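Local coordinates for protein biotin transporter BioY (Lactococcus lactis subsp. cremoris, PDB 4DVE) that binds biotin in the membrane and probably serves as the substrate-binding S component of an energy-coupling factor (ECF) ABC transporter, at residues F129-I134 with R186-G191. Residues are numbered along the deposited sequence; the frame is centred on the assembly and turned at random.
Sequences FGELII and RLRKQG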
loop_
_atom_site.group_PDB
_atom_site.type_symbol
_atom_site.label_atom_id
_atom_site.label_comp_id
_atom_site.label_asym_id
_atom_site.label_seq_id
_atom_site.Cartn_x
_atom_site.Cartn_y
_atom_site.Cartn_z
ATOM N N PHE A 129 -3.651 15.853 -9.406
ATOM C CA PHE A 129 -3.567 16.364 -8.035
ATOM C C PHE A 129 -4.645 15.746 -7.136
ATOM O O PHE A 129 -4.341 15.376 -6.003
ATOM C CB PHE A 129 -3.601 17.899 -7.936
ATOM C CG PHE A 129 -3.223 18.408 -6.564
ATOM C CD1 PHE A 129 -1.961 18.148 -6.039
ATOM C CD2 PHE A 129 -4.131 19.116 -5.788
ATOM C CE1 PHE A 129 -1.599 18.593 -4.770
ATOM C CE2 PHE A 129 -3.782 19.553 -4.518
ATOM C CZ PHE A 129 -2.513 19.293 -4.005
ATOM N N GLY A 130 -5.880 15.647 -7.640
ATOM C CA GLY A 130 -6.930 14.847 -6.993
ATOM C C GLY A 130 -6.475 13.414 -6.674
ATOM O O GLY A 130 -6.660 12.919 -5.561
ATOM N N GLU A 131 -5.847 12.757 -7.633
ATOM C CA GLU A 131 -5.356 11.410 -7.411
ATOM C C GLU A 131 -4.322 11.382 -6.273
ATOM O O GLU A 131 -4.368 10.487 -5.409
ATOM C CB GLU A 131 -4.743 10.828 -8.692
ATOM C CG GLU A 131 -4.221 9.391 -8.574
ATOM C CD GLU A 131 -4.328 8.618 -9.887
ATOM O OE1 GLU A 131 -3.942 7.419 -9.951
ATOM O OE2 GLU A 131 -4.805 9.211 -10.876
ATOM N N LEU A 132 -3.409 12.354 -6.279
ATOM C CA LEU A 132 -2.359 12.449 -5.265
ATOM C C LEU A 132 -2.969 12.633 -3.864
ATOM O O LEU A 132 -2.519 12.026 -2.902
ATOM C CB LEU A 132 -1.363 13.586 -5.575
ATOM C CG LEU A 132 -0.243 13.827 -4.541
ATOM C CD1 LEU A 132 0.571 12.560 -4.256
ATOM C CD2 LEU A 132 0.676 14.976 -4.974
ATOM N N ILE A 133 -4.007 13.450 -3.772
ATOM C CA ILE A 133 -4.652 13.667 -2.494
ATOM C C ILE A 133 -5.335 12.388 -1.987
ATOM O O ILE A 133 -5.251 12.081 -0.804
ATOM C CB ILE A 133 -5.632 14.853 -2.543
ATOM C CG1 ILE A 133 -4.870 16.166 -2.830
ATOM C CG2 ILE A 133 -6.440 14.930 -1.248
ATOM C CD1 ILE A 133 -3.630 16.401 -1.962
ATOM N N ILE A 134 -6.000 11.650 -2.874
ATOM C CA ILE A 134 -6.596 10.347 -2.509
ATOM C C ILE A 134 -5.520 9.363 -2.036
ATOM O O ILE A 134 -5.681 8.666 -1.003
ATOM C CB ILE A 134 -7.432 9.755 -3.676
ATOM C CG1 ILE A 134 -8.646 10.648 -3.950
ATOM C CG2 ILE A 134 -7.880 8.310 -3.390
ATOM C CD1 ILE A 134 -9.218 10.441 -5.354
ATOM N N ARG A 186 1.218 7.167 -15.825
ATOM C CA ARG A 186 1.954 6.687 -17.004
ATOM C C ARG A 186 1.544 5.284 -17.453
ATOM O O ARG A 186 1.273 5.062 -18.639
ATOM C CB ARG A 186 3.471 6.692 -16.786
ATOM C CG ARG A 186 4.167 7.907 -17.347
ATOM C CD ARG A 186 5.587 8.021 -16.816
ATOM N NE ARG A 186 6.062 9.405 -16.839
ATOM C CZ ARG A 186 7.215 9.823 -16.322
ATOM N NH1 ARG A 186 8.042 8.968 -15.716
ATOM N NH2 ARG A 186 7.541 11.113 -16.408
ATOM N N LEU A 187 1.543 4.331 -16.532
ATOM C CA LEU A 187 1.114 2.973 -16.862
ATOM C C LEU A 187 -0.305 2.919 -17.433
ATOM O O LEU A 187 -0.571 2.110 -18.313
ATOM C CB LEU A 187 1.233 2.024 -15.686
ATOM C CG LEU A 187 2.661 1.647 -15.304
ATOM C CD1 LEU A 187 2.598 0.796 -14.038
ATOM C CD2 LEU A 187 3.435 0.931 -16.423
ATOM N N ARG A 188 -1.191 3.790 -16.944
ATOM C CA ARG A 188 -2.560 3.817 -17.400
ATOM C C ARG A 188 -2.797 4.535 -18.728
ATOM O O ARG A 188 -3.792 4.260 -19.372
ATOM C CB ARG A 188 -3.439 4.548 -16.420
ATOM C CG ARG A 188 -3.928 3.765 -15.210
ATOM C CD ARG A 188 -5.224 4.455 -14.799
ATOM N NE ARG A 188 -5.214 4.605 -13.416
ATOM C CZ ARG A 188 -5.036 5.727 -12.724
ATOM N NH1 ARG A 188 -4.981 6.962 -13.239
ATOM N NH2 ARG A 188 -4.964 5.556 -11.449
ATOM N N LYS A 189 -1.944 5.499 -19.076
ATOM C CA LYS A 189 -2.249 6.457 -20.134
ATOM C C LYS A 189 -2.466 5.708 -21.449
ATOM O O LYS A 189 -3.305 6.092 -22.261
ATOM C CB LYS A 189 -1.178 7.564 -20.220
ATOM C CG LYS A 189 -0.360 7.640 -21.493
ATOM C CD LYS A 189 0.618 8.807 -21.454
ATOM C CE LYS A 189 -0.098 10.153 -21.494
ATOM N NZ LYS A 189 0.768 11.251 -22.018
ATOM N N GLN A 190 -1.705 4.637 -21.635
ATOM C CA GLN A 190 -2.138 3.522 -22.464
ATOM C C GLN A 190 -1.807 2.245 -21.661
ATOM O O GLN A 190 -0.706 2.142 -21.120
ATOM C CB GLN A 190 -1.472 3.558 -23.851
ATOM C CG GLN A 190 0.005 3.174 -23.911
ATOM C CD GLN A 190 0.234 1.717 -24.295
ATOM O OE1 GLN A 190 -0.597 0.849 -24.023
ATOM N NE2 GLN A 190 1.366 1.445 -24.939
ATOM N N GLY A 191 -2.724 1.276 -21.573
ATOM C CA GLY A 191 -3.943 1.223 -22.384
ATOM C C GLY A 191 -5.241 1.521 -21.650
ATOM O O GLY A 191 -5.699 2.686 -21.642
#
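The carboxylate of Glu131 lies at the edge of the Arg188 guanidinium, with Glu131 CD in the guanidinium plane and the two flat groups only 26° apart. This is an end-on bidentate salt bridge joining helix 128-155 to the C-terminal end of helix 170-189 in the membrane-embedded helical bundle of BioY. Its two bonds are unequal. Arg188 NH2 gives the shorter, 2.6 Å to Glu131 OE1, but it meets that oxygen on the syn side well out of the carboxylate plane. Arg188 NH1 stands 3.3 Å from Glu131 OE2, yet its N-H points more directly (165°) at the syn lone pair. The twist between the planes is consistent with one bond lying nearly flat in the guanidinium plane and the other tilted from it.

Long side chains make the link: the nearest CA atoms, those of Glu131 and Arg188, are 12.9 Å apart. In Glu131, CG anti to the backbone N (chi1 -179°) carries the chain toward Arg188, and a bend at chi2 turns the carboxylate, while Arg188 comes from the opposite direction. Glu131 OE2 also forms a salt bridge with Arg185. Two arginines around a buried carboxylate would probably favour its ionised form. Leu117 of helix 100-119 touches both side chains, and Arg188 NH2 is shared between Glu131 OE1 and Gly60 O.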